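Local structure of bsobi restriction endonuclease (Geobacillus stearothermophilus, 1DC1) at residues E8-S13 with N303-T308; D16-Y21 with A283-M288; A26-F31 with G244-G249. The protein recognises the degenerate double-stranded DNA sequence 5'-CYCGRG-3' as a homodimer and cleaves it after the first cytosine, leaving terminal 5'-phosphates. One frame throughout, in Å; residues are numbered along the deposited sequence.

In the fold
The three contacts trace the N-terminal arm of the chain as it runs into helix 21-53, and each pairs it with later parts of the PDDEXK-type nuclease fold. They are nested: contact 3 lies inside the loop closed by contact 2, and contact 2 inside that closed by contact 1. Contacts 1 and 2 have centres 11 Å apart and touch through Asn-306, whose ND2 reaches Leu-17 O and Thr-19 OG1; helix 286-298 is followed in the chain by strand 303-306. Contact 3, centred 13 Å from contact 2 and 20 Å from contact 1, meets contact 2 where Ala-283 packs against residues 244-246. The series thus passes from the sheet edge to the DNA and the second subunit.

Contact 1 (E8-S13 with N303-T308); sequences ENHLKS and NSANLT
His-10 reaches from the N-terminal loop to the backbone of Ser-304, in the strand 303-306 that borders the mixed sheet. Its NE2 donates to Ser-304 O over 2.8 Å, and the bond is nearly straight, with an N-H...O angle of 170°. The acceptor lies in the plane of the imidazole and the donor in the carbonyl plane, a meeting of ring edge and peptide. A first torsion of 58° makes this possible by placing CG of His-10 between its own backbone N and carbonyl carbon, which sends the ring toward the strand. Asn-303 comes in obliquely beside it: OD1 lies 3.4 Å from His-10 CE1, with the amide turned 20° from the ring plane, while the same oxygen accepts from Ser-304 N. Ala-305 adds its methyl, CB standing 4.1 Å from His-10 NE2. The other ring nitrogen, ND1, is bonded to Ser-315 OG in helix 310-321, so the imidazole is held at two corners and its rotation is fixed.

Leu-11 lays CD1 beside the same carbonyl oxygen, Ser-304 O, at 3.9 Å. Trp-293 and Leu-296 of helix 286-298 also pack against this buried side chain. Lys-12 then folds back on the loop itself, NZ donating to Glu-8 O at 3.0 Å and more weakly to Asn-9 O.

On its sheet side the strand is paired with strand 276-281, Ala-305 bonding through its backbone to Phe-279 and Gly-281, and Ser-304 OG bonds to Phe-279 O. Ser-304 O belongs to the opposite edge, where no further strand of this chain follows. The histidine therefore supplies, from a side chain, the donor that a neighbouring strand would otherwise provide, and a buried carbonyl at the sheet border is satisfied.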
loop_
_atom_site.group_PDB
_atom_site.type_symbol
_atom_site.label_atom_id
_atom_site.label_comp_id
_atom_site.label_asym_id
_atom_site.label_seq_id
_atom_site.Cartn_x
_atom_site.Cartn_y
_atom_site.Cartn_z
ATOM N N GLU D 8 16.420 -13.268 -22.674
ATOM C CA GLU D 8 16.540 -14.705 -22.953
ATOM C C GLU D 8 17.814 -15.293 -22.364
ATOM O O GLU D 8 17.963 -16.503 -22.245
ATOM C CB GLU D 8 16.532 -14.942 -24.440
ATOM C CG GLU D 8 15.168 -14.897 -25.017
ATOM C CD GLU D 8 15.202 -14.748 -26.531
ATOM O OE1 GLU D 8 16.293 -14.926 -27.128
ATOM O OE2 GLU D 8 14.136 -14.454 -27.126
ATOM N N ASN D 9 18.749 -14.429 -22.005
ATOM C CA ASN D 9 19.975 -14.908 -21.414
ATOM C C ASN D 9 19.731 -15.537 -20.033
ATOM O O ASN D 9 20.432 -16.463 -19.631
ATOM C CB ASN D 9 21.005 -13.793 -21.270
ATOM C CG ASN D 9 22.309 -14.315 -20.722
ATOM O OD1 ASN D 9 23.008 -15.093 -21.391
ATOM N ND2 ASN D 9 22.638 -13.932 -19.491
ATOM N N HIS D 10 18.754 -15.042 -19.284
ATOM C CA HIS D 10 18.498 -15.629 -17.963
ATOM C C HIS D 10 17.068 -16.129 -17.767
ATOM O O HIS D 10 16.775 -16.699 -16.719
ATOM C CB HIS D 10 18.847 -14.649 -16.842
ATOM C CG HIS D 10 18.102 -13.349 -16.931
ATOM N ND1 HIS D 10 18.563 -12.272 -17.665
ATOM C CD2 HIS D 10 16.933 -12.950 -16.368
ATOM C CE1 HIS D 10 17.713 -11.266 -17.543
ATOM N NE2 HIS D 10 16.718 -11.652 -16.760
ATOM N N LEU D 11 16.184 -15.916 -18.751
ATOM C CA LEU D 11 14.784 -16.385 -18.695
ATOM C C LEU D 11 14.478 -17.319 -19.824
ATOM O O LEU D 11 14.528 -16.917 -20.975
ATOM C CB LEU D 11 13.774 -15.248 -18.844
ATOM C CG LEU D 11 13.898 -14.248 -17.726
ATOM C CD1 LEU D 11 13.015 -13.051 -18.032
ATOM C CD2 LEU D 11 13.538 -14.927 -16.412
ATOM N N LYS D 12 14.109 -18.548 -19.508
ATOM C CA LYS D 12 13.763 -19.488 -20.557
ATOM C C LYS D 12 12.262 -19.780 -20.560
ATOM O O LYS D 12 11.701 -20.207 -21.568
ATOM C CB LYS D 12 14.565 -20.777 -20.384
ATOM C CG LYS D 12 15.968 -20.548 -19.834
ATOM C CD LYS D 12 16.815 -19.586 -20.690
ATOM C CE LYS D 12 18.023 -19.050 -19.884
ATOM N NZ LYS D 12 19.211 -18.747 -20.734
ATOM N N SER D 13 11.600 -19.540 -19.439
ATOM C CA SER D 13 10.162 -19.796 -19.361
ATOM C C SER D 13 9.529 -18.780 -18.409
ATOM O O SER D 13 10.227 -18.146 -17.610
ATOM C CB SER D 13 9.888 -21.230 -18.867
ATOM O OG SER D 13 10.369 -21.457 -17.536
ATOM N N ASN D 303 13.510 -5.798 -20.759
ATOM C CA ASN D 303 14.134 -6.816 -19.925
ATOM C C ASN D 303 13.466 -6.848 -18.552
ATOM O O ASN D 303 12.746 -5.916 -18.155
ATOM C CB ASN D 303 15.636 -6.523 -19.792
ATOM C CG ASN D 303 16.463 -7.768 -19.634
ATOM O OD1 ASN D 303 15.974 -8.841 -19.238
ATOM N ND2 ASN D 303 17.742 -7.633 -19.923
ATOM N N SER D 304 13.711 -7.922 -17.821
ATOM C CA SER D 304 13.126 -8.073 -16.493
ATOM C C SER D 304 13.940 -9.069 -15.704
ATOM O O SER D 304 14.616 -9.921 -16.275
ATOM C CB SER D 304 11.697 -8.579 -16.600
ATOM O OG SER D 304 11.082 -8.730 -15.333
ATOM N N ALA D 305 13.909 -8.947 -14.382
ATOM C CA ALA D 305 14.621 -9.894 -13.556
ATOM C C ALA D 305 13.917 -10.035 -12.198
ATOM O O ALA D 305 13.285 -9.094 -11.724
ATOM C CB ALA D 305 16.063 -9.458 -13.351
ATOM N N ASN D 306 13.974 -11.236 -11.623
ATOM C CA ASN D 306 13.443 -11.436 -10.303
ATOM C C ASN D 306 14.655 -11.107 -9.398
ATOM O O ASN D 306 15.712 -11.777 -9.465
ATOM C CB ASN D 306 13.025 -12.872 -10.067
ATOM C CG ASN D 306 12.464 -13.058 -8.706
ATOM O OD1 ASN D 306 13.111 -12.759 -7.690
ATOM N ND2 ASN D 306 11.236 -13.526 -8.654
ATOM N N LEU D 307 14.495 -10.065 -8.572
ATOM C CA LEU D 307 15.541 -9.567 -7.684
ATOM C C LEU D 307 16.063 -10.599 -6.665
ATOM O O LEU D 307 17.172 -10.448 -6.167
ATOM C CB LEU D 307 15.069 -8.259 -6.988
ATOM C CG LEU D 307 16.067 -7.437 -6.122
ATOM C CD1 LEU D 307 17.124 -6.732 -6.984
ATOM C CD2 LEU D 307 15.306 -6.386 -5.297
ATOM N N THR D 308 15.307 -11.646 -6.358
ATOM C CA THR D 308 15.807 -12.642 -5.397
ATOM C C THR D 308 16.663 -13.725 -6.080
ATOM O O THR D 308 17.206 -14.606 -5.407
ATOM C CB THR D 308 14.656 -13.344 -4.634
ATOM O OG1 THR D 308 13.964 -14.214 -5.519
ATOM C CG2 THR D 308 13.674 -12.303 -4.058
#

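Contact 2 (D16-Y21 with A283-M288); sequences DLKTTY and AIEHSM. With nucleotides of chain B.
Thr-19 and Ile-284 join two connecting segments of the PDDEXK fold by a backbone bond and a side-chain bond: the loop before helix 21-53 and the turn between strand 276-281 and helix 286-298. Thr-19 N donates to Ile-284 O at 2.9 Å, and Ile-284 N returns a bond to Thr-19 OG1 at 3.0 Å. Both bonds grip the same isoleucine because the hydroxyl, at chi1 -60°, sits beside its own backbone N. OG1 is further bonded to Ala-282 O and to Asn-306 ND2, so four atoms hold this threonine by its polar groups.

Ile-284 turns its branched carbon to Leu-17 O, 3.2 Å from CB, and its CG2 lies 4.1 Å from Leu-17 CB. Lys-18 adds a CA-H...O contact to Ile-284 O, then bends along its chain over the start of helix 286-298, crossing His-286 at about a right angle. Glu-285, the N-cap residue, directs OE2 to Tyr-24 OH; its OE1 stays 4.0 Å from Lys-18 NZ, beyond a salt bridge. One water spans that gap, accepting from Lys-18 NZ and His-286 N and donating to Glu-285 OE1 at 2.9 Å.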
loop_
_atom_site.group_PDB
_atom_site.type_symbol
_atom_site.label_atom_id
_atom_site.label_comp_id
_atom_site.label_asym_id
_atom_site.label_seq_id
_atom_site.Cartn_x
_atom_site.Cartn_y
_atom_site.Cartn_z
ATOM N N ASP D 16 10.339 -18.887 -14.806
ATOM C CA ASP D 16 11.687 -18.597 -14.391
ATOM C C ASP D 16 11.583 -17.262 -13.602
ATOM O O ASP D 16 12.371 -16.971 -12.715
ATOM C CB ASP D 16 12.585 -18.431 -15.615
ATOM C CG ASP D 16 13.113 -19.771 -16.148
ATOM O OD1 ASP D 16 12.832 -20.816 -15.539
ATOM O OD2 ASP D 16 13.819 -19.792 -17.172
ATOM N N LEU D 17 10.573 -16.464 -13.905
ATOM C CA LEU D 17 10.368 -15.186 -13.227
ATOM C C LEU D 17 9.745 -15.283 -11.816
ATOM O O LEU D 17 9.874 -14.386 -11.004
ATOM C CB LEU D 17 9.449 -14.356 -14.076
ATOM C CG LEU D 17 9.962 -13.245 -14.990
ATOM C CD1 LEU D 17 11.426 -12.757 -14.681
ATOM C CD2 LEU D 17 9.725 -13.785 -16.379
ATOM N N LYS D 18 9.038 -16.371 -11.547
ATOM C CA LYS D 18 8.348 -16.573 -10.280
ATOM C C LYS D 18 9.256 -16.683 -9.027
ATOM O O LYS D 18 10.254 -17.412 -9.025
ATOM C CB LYS D 18 7.515 -17.854 -10.431
ATOM C CG LYS D 18 6.050 -17.732 -10.369
ATOM C CD LYS D 18 5.598 -18.107 -8.969
ATOM C CE LYS D 18 4.345 -18.927 -9.014
ATOM N NZ LYS D 18 3.578 -18.656 -7.775
ATOM N N THR D 19 8.893 -15.990 -7.943
ATOM C CA THR D 19 9.660 -16.067 -6.691
ATOM C C THR D 19 9.330 -17.423 -6.068
ATOM O O THR D 19 8.157 -17.895 -6.133
ATOM C CB THR D 19 9.237 -14.957 -5.690
ATOM O OG1 THR D 19 9.457 -13.679 -6.288
ATOM C CG2 THR D 19 10.021 -15.045 -4.435
ATOM N N THR D 20 10.337 -18.052 -5.468
ATOM C CA THR D 20 10.109 -19.356 -4.871
ATOM C C THR D 20 9.619 -19.226 -3.432
ATOM O O THR D 20 9.757 -18.160 -2.802
ATOM C CB THR D 20 11.388 -20.191 -4.840
ATOM O OG1 THR D 20 12.316 -19.558 -3.966
ATOM C CG2 THR D 20 12.018 -20.322 -6.228
ATOM N N TYR D 21 9.050 -20.322 -2.917
ATOM C CA TYR D 21 8.586 -20.358 -1.547
ATOM C C TYR D 21 9.754 -20.080 -0.557
ATOM O O TYR D 21 9.611 -19.297 0.394
ATOM C CB TYR D 21 7.947 -21.721 -1.309
ATOM C CG TYR D 21 7.381 -21.792 0.064
ATOM C CD1 TYR D 21 6.160 -21.206 0.356
ATOM C CD2 TYR D 21 8.128 -22.316 1.104
ATOM C CE1 TYR D 21 5.692 -21.128 1.660
ATOM C CE2 TYR D 21 7.670 -22.245 2.423
ATOM C CZ TYR D 21 6.458 -21.649 2.683
ATOM O OH TYR D 21 6.028 -21.568 3.982
ATOM N N ALA D 283 9.098 -9.951 -5.501
ATOM C CA ALA D 283 7.870 -10.748 -5.351
ATOM C C ALA D 283 7.165 -10.820 -6.707
ATOM O O ALA D 283 6.521 -9.864 -7.145
ATOM C CB ALA D 283 6.961 -10.105 -4.329
ATOM N N ILE D 284 7.328 -11.932 -7.393
ATOM C CA ILE D 284 6.734 -12.108 -8.703
ATOM C C ILE D 284 5.908 -13.395 -8.685
ATOM O O ILE D 284 6.417 -14.484 -8.481
ATOM C CB ILE D 284 7.843 -12.139 -9.847
ATOM C CG1 ILE D 284 8.559 -10.780 -9.903
ATOM C CG2 ILE D 284 7.196 -12.399 -11.251
ATOM C CD1 ILE D 284 9.638 -10.606 -11.016
ATOM N N GLU D 285 4.606 -13.215 -8.874
ATOM C CA GLU D 285 3.616 -14.285 -8.882
ATOM C C GLU D 285 3.301 -14.807 -10.321
ATOM O O GLU D 285 3.666 -14.171 -11.307
ATOM C CB GLU D 285 2.364 -13.747 -8.137
ATOM C CG GLU D 285 2.685 -13.517 -6.632
ATOM C CD GLU D 285 2.980 -14.849 -5.949
ATOM O OE1 GLU D 285 2.015 -15.583 -5.737
ATOM O OE2 GLU D 285 4.142 -15.189 -5.676
ATOM N N HIS D 286 2.632 -15.947 -10.448
ATOM C CA HIS D 286 2.390 -16.492 -11.768
ATOM C C HIS D 286 1.660 -15.612 -12.800
ATOM O O HIS D 286 2.138 -15.431 -13.931
ATOM C CB HIS D 286 1.650 -17.801 -11.670
ATOM C CG HIS D 286 1.416 -18.377 -13.007
ATOM N ND1 HIS D 286 2.461 -18.756 -13.822
ATOM C CD2 HIS D 286 0.306 -18.431 -13.771
ATOM C CE1 HIS D 286 2.007 -19.019 -15.032
ATOM N NE2 HIS D 286 0.701 -18.829 -15.032
ATOM N N SER D 287 0.510 -15.049 -12.428
ATOM C CA SER D 287 -0.260 -14.206 -13.357
ATOM C C SER D 287 0.541 -13.043 -13.894
ATOM O O SER D 287 0.616 -12.842 -15.143
ATOM C CB SER D 287 -1.481 -13.628 -12.698
ATOM O OG SER D 287 -2.173 -12.836 -13.625
ATOM N N MET D 288 1.113 -12.250 -12.978
ATOM C CA MET D 288 1.963 -11.131 -13.405
ATOM C C MET D 288 3.213 -11.608 -14.225
ATOM O O MET D 288 3.658 -10.916 -15.152
ATOM C CB MET D 288 2.372 -10.289 -12.194
ATOM C CG MET D 288 3.215 -10.990 -11.140
ATOM S SD MET D 288 3.637 -9.826 -9.846
ATOM C CE MET D 288 5.067 -8.972 -10.459
ATOM P P DA B 4 -3.477 -13.430 -9.361
ATOM O OP1 DA B 4 -3.947 -13.369 -10.765
ATOM O OP2 DA B 4 -2.012 -13.466 -9.054
ATOM O "O5'" DA B 4 -4.130 -12.201 -8.570
ATOM C "C5'" DA B 4 -5.556 -12.176 -8.323
ATOM C "C4'" DA B 4 -5.901 -11.180 -7.243
ATOM O "O4'" DA B 4 -5.749 -11.713 -5.906
ATOM C "C3'" DA B 4 -5.093 -9.897 -7.307
ATOM O "O3'" DA B 4 -5.904 -8.740 -7.161
ATOM C "C2'" DA B 4 -4.283 -9.950 -6.025
ATOM C "C1'" DA B 4 -5.241 -10.692 -5.112
ATOM N N9 DA B 4 -4.653 -11.281 -3.918
ATOM C C8 DA B 4 -3.455 -11.882 -3.780
ATOM N N7 DA B 4 -3.155 -12.174 -2.541
ATOM C C5 DA B 4 -4.256 -11.751 -1.825
ATOM C C6 DA B 4 -4.537 -11.732 -0.454
ATOM N N6 DA B 4 -3.666 -12.134 0.464
ATOM N N1 DA B 4 -5.744 -11.264 -0.062
ATOM C C2 DA B 4 -6.572 -10.817 -0.978
ATOM N N3 DA B 4 -6.410 -10.753 -2.296
ATOM C C4 DA B 4 -5.209 -11.247 -2.659
HETATM O O HOH W 1 1.122 -16.892 -8.125
#

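Contact 3 (A26-F31 with G244-G249). With nucleotides of chain A; nucleotides of chain B.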
loop_
_atom_site.group_PDB
_atom_site.type_symbol
_atom_site.label_atom_id
_atom_site.label_comp_id
_atom_site.label_asym_id
_atom_site.label_seq_id
_atom_site.Cartn_x
_atom_site.Cartn_y
_atom_site.Cartn_z
ATOM N N ALA D 26 12.629 -16.612 3.334
ATOM C CA ALA D 26 13.873 -15.901 3.656
ATOM C C ALA D 26 13.637 -14.388 3.767
ATOM O O ALA D 26 14.153 -13.763 4.678
ATOM C CB ALA D 26 14.927 -16.189 2.587
ATOM N N GLY D 27 12.864 -13.813 2.839
ATOM C CA GLY D 27 12.573 -12.374 2.835
ATOM C C GLY D 27 11.794 -11.941 4.059
ATOM O O GLY D 27 12.110 -10.941 4.716
ATOM N N PHE D 28 10.763 -12.710 4.398
ATOM C CA PHE D 28 9.982 -12.390 5.575
ATOM C C PHE D 28 10.865 -12.452 6.827
ATOM O O PHE D 28 10.753 -11.593 7.672
ATOM C CB PHE D 28 8.755 -13.324 5.698
ATOM C CG PHE D 28 7.509 -12.834 4.909
ATOM C CD1 PHE D 28 6.829 -11.650 5.273
ATOM C CD2 PHE D 28 7.042 -13.537 3.797
ATOM C CE1 PHE D 28 5.726 -11.183 4.551
ATOM C CE2 PHE D 28 5.920 -13.076 3.049
ATOM C CZ PHE D 28 5.270 -11.906 3.426
ATOM N N ILE D 29 11.749 -13.447 6.939
ATOM C CA ILE D 29 12.650 -13.537 8.091
ATOM C C ILE D 29 13.624 -12.327 8.198
ATOM O O ILE D 29 13.818 -11.756 9.279
ATOM C CB ILE D 29 13.382 -14.884 8.016
ATOM C CG1 ILE D 29 12.379 -15.991 8.344
ATOM C CG2 ILE D 29 14.566 -14.921 8.958
ATOM C CD1 ILE D 29 12.901 -17.393 8.057
ATOM N N ALA D 30 14.212 -11.929 7.069
ATOM C CA ALA D 30 15.119 -10.784 7.027
ATOM C C ALA D 30 14.366 -9.495 7.349
ATOM O O ALA D 30 14.908 -8.622 7.998
ATOM C CB ALA D 30 15.778 -10.678 5.648
ATOM N N PHE D 31 13.114 -9.375 6.891
ATOM C CA PHE D 31 12.297 -8.185 7.185
ATOM C C PHE D 31 12.072 -8.055 8.707
ATOM O O PHE D 31 12.215 -6.947 9.282
ATOM C CB PHE D 31 10.941 -8.274 6.447
ATOM C CG PHE D 31 10.148 -6.958 6.419
ATOM C CD1 PHE D 31 10.366 -6.005 5.439
ATOM C CD2 PHE D 31 9.204 -6.676 7.393
ATOM C CE1 PHE D 31 9.640 -4.767 5.427
ATOM C CE2 PHE D 31 8.467 -5.430 7.388
ATOM C CZ PHE D 31 8.701 -4.486 6.390
ATOM N N GLY D 244 9.742 -5.304 -2.577
ATOM C CA GLY D 244 8.869 -5.954 -1.626
ATOM C C GLY D 244 8.985 -7.470 -1.682
ATOM O O GLY D 244 9.186 -8.074 -2.745
ATOM N N ILE D 245 8.845 -8.113 -0.533
ATOM C CA ILE D 245 8.914 -9.586 -0.456
ATOM C C ILE D 245 7.570 -10.223 -0.229
ATOM O O ILE D 245 7.494 -11.422 -0.144
ATOM C CB ILE D 245 9.833 -10.111 0.719
ATOM C CG1 ILE D 245 9.693 -9.270 1.989
ATOM C CG2 ILE D 245 11.278 -10.071 0.245
ATOM C CD1 ILE D 245 8.664 -9.681 2.954
ATOM N N ASP D 246 6.511 -9.424 -0.118
ATOM C CA ASP D 246 5.207 -9.980 0.198
ATOM C C ASP D 246 4.490 -10.434 -1.069
ATOM O O ASP D 246 4.225 -9.626 -1.952
ATOM C CB ASP D 246 4.398 -8.917 0.972
ATOM C CG ASP D 246 2.951 -9.320 1.201
ATOM O OD1 ASP D 246 2.660 -10.546 1.250
ATOM O OD2 ASP D 246 2.104 -8.403 1.339
ATOM N N PRO D 247 4.199 -11.749 -1.191
ATOM C CA PRO D 247 3.509 -12.164 -2.402
ATOM C C PRO D 247 2.131 -11.476 -2.562
ATOM O O PRO D 247 1.680 -11.277 -3.680
ATOM C CB PRO D 247 3.383 -13.679 -2.253
ATOM C CG PRO D 247 3.605 -13.969 -0.873
ATOM C CD PRO D 247 4.458 -12.881 -0.290
ATOM N N ALA D 248 1.465 -11.108 -1.448
ATOM C CA ALA D 248 0.135 -10.472 -1.472
ATOM C C ALA D 248 0.184 -9.064 -2.073
ATOM O O ALA D 248 -0.850 -8.514 -2.436
ATOM C CB ALA D 248 -0.474 -10.418 -0.052
ATOM N N GLY D 249 1.407 -8.506 -2.165
ATOM C CA GLY D 249 1.644 -7.183 -2.737
ATOM C C GLY D 249 2.242 -7.270 -4.142
ATOM O O GLY D 249 2.379 -6.246 -4.845
ATOM P P DG A 8 6.848 -5.767 1.258
ATOM O OP1 DG A 8 8.194 -6.236 1.546
ATOM O OP2 DG A 8 6.134 -6.270 0.077
ATOM O "O5'" DG A 8 6.014 -6.121 2.574
ATOM C "C5'" DG A 8 6.342 -5.522 3.872
ATOM C "C4'" DG A 8 5.073 -5.294 4.663
ATOM O "O4'" DG A 8 4.268 -4.325 3.948
ATOM C "C3'" DG A 8 4.207 -6.556 4.815
ATOM O "O3'" DG A 8 3.445 -6.491 6.035
ATOM C "C2'" DG A 8 3.208 -6.405 3.677
ATOM C "C1'" DG A 8 2.999 -4.877 3.647
ATOM N N9 DG A 8 2.531 -4.336 2.369
ATOM C C8 DG A 8 2.986 -4.694 1.115
ATOM N N7 DG A 8 2.339 -4.102 0.144
ATOM C C5 DG A 8 1.412 -3.282 0.786
ATOM C C6 DG A 8 0.390 -2.408 0.245
ATOM O O6 DG A 8 0.115 -2.195 -0.929
ATOM N N1 DG A 8 -0.347 -1.780 1.247
ATOM C C2 DG A 8 -0.152 -1.963 2.603
ATOM N N2 DG A 8 -0.935 -1.263 3.431
ATOM N N3 DG A 8 0.773 -2.786 3.120
ATOM C C4 DG A 8 1.519 -3.404 2.163
ATOM P P DC B 5 -7.095 -8.389 -8.188
ATOM O OP1 DC B 5 -7.729 -9.599 -8.792
ATOM O OP2 DC B 5 -6.669 -7.272 -9.079
ATOM O "O5'" DC B 5 -8.144 -7.813 -7.148
ATOM C "C5'" DC B 5 -7.824 -6.670 -6.355
ATOM C "C4'" DC B 5 -8.568 -6.740 -5.040
ATOM O "O4'" DC B 5 -8.027 -7.796 -4.235
ATOM C "C3'" DC B 5 -8.413 -5.493 -4.174
ATOM O "O3'" DC B 5 -9.392 -4.530 -4.533
ATOM C "C2'" DC B 5 -8.637 -6.020 -2.776
ATOM C "C1'" DC B 5 -7.997 -7.385 -2.866
ATOM N N1 DC B 5 -6.597 -7.434 -2.382
ATOM C C2 DC B 5 -6.396 -7.449 -0.992
ATOM O O2 DC B 5 -7.399 -7.338 -0.240
ATOM N N3 DC B 5 -5.129 -7.557 -0.502
ATOM C C4 DC B 5 -4.088 -7.604 -1.337
ATOM N N4 DC B 5 -2.859 -7.681 -0.794
ATOM C C5 DC B 5 -4.256 -7.567 -2.763
ATOM C C6 DC B 5 -5.519 -7.481 -3.235
ATOM P P DC A 7 9.385 -0.914 -2.801
ATOM O OP1 DC A 7 10.537 -1.829 -2.888
ATOM O OP2 DC A 7 8.504 -0.716 -3.989
ATOM O "O5'" DC A 7 8.440 -1.389 -1.623
ATOM C "C5'" DC A 7 8.957 -1.644 -0.298
ATOM C "C4'" DC A 7 7.837 -2.086 0.620
ATOM O "O4'" DC A 7 6.814 -1.054 0.772
ATOM C "C3'" DC A 7 7.113 -3.370 0.186
ATOM O "O3'" DC A 7 6.854 -4.158 1.326
ATOM C "C2'" DC A 7 5.768 -2.868 -0.288
ATOM C "C1'" DC A 7 5.532 -1.633 0.564
ATOM N N1 DC A 7 4.652 -0.658 -0.107
ATOM C C2 DC A 7 3.504 -0.179 0.583
ATOM O O2 DC A 7 3.383 -0.412 1.811
ATOM N N3 DC A 7 2.573 0.549 -0.099
ATOM C C4 DC A 7 2.792 0.869 -1.385
ATOM N N4 DC A 7 1.849 1.564 -2.029
ATOM C C5 DC A 7 4.003 0.482 -2.072
ATOM C C6 DC A 7 4.887 -0.267 -1.404
#
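Within segments 26-31 and 244-249 the backbones come closest at Gly-27, where Gly-27 CA lies 5.7 Å from Ile-245 CA. The approach depends on the missing side chain: Ile-245 CG2 rests 3.7 Å from Gly-27 CA, where any CB would clash. Ile-245 carries CG1 between its backbone N and carbonyl carbon, chi1 39°, and this leads CD1 onto one face of the Phe-28 ring. The methyl carbon stands 3.7 Å from the centroid of the Phe-28 ring and 19° off its normal, a CH-pi contact. Pro-247 CD and Asp-246 OD1 come to the ring at its edge. Phe-85 of the second subunit stacks on Phe-28. With a serine in place of Phe-28, the Ile-245 methyl would probably lose its aromatic cover and Phe-85 of the second subunit would be left without its stacking mate.

In the PDDEXK fold this loop follows the strand bearing Glu-240 and Lys-242, predicted ligands of the catalytic magnesium, and here it holds the DNA backbone. Ile-245 N donates to OP1 of DG8 of chain A at 2.9 Å, and Asp-246 N donates to OP2 of the same phosphate at 3.2 Å. Phe-31 lays a ring face against the sugar, its CZ 3.6 Å from C5' of DG8. Asp-246 also caps helix 247-270 through a weak bond from Ala-248 N to OD1, while OD2 forms a salt bridge with Lys-81 of the second subunit. Farther along, Ala-248 O accepts from N4 of DC5 of chain B at 2.7 Å.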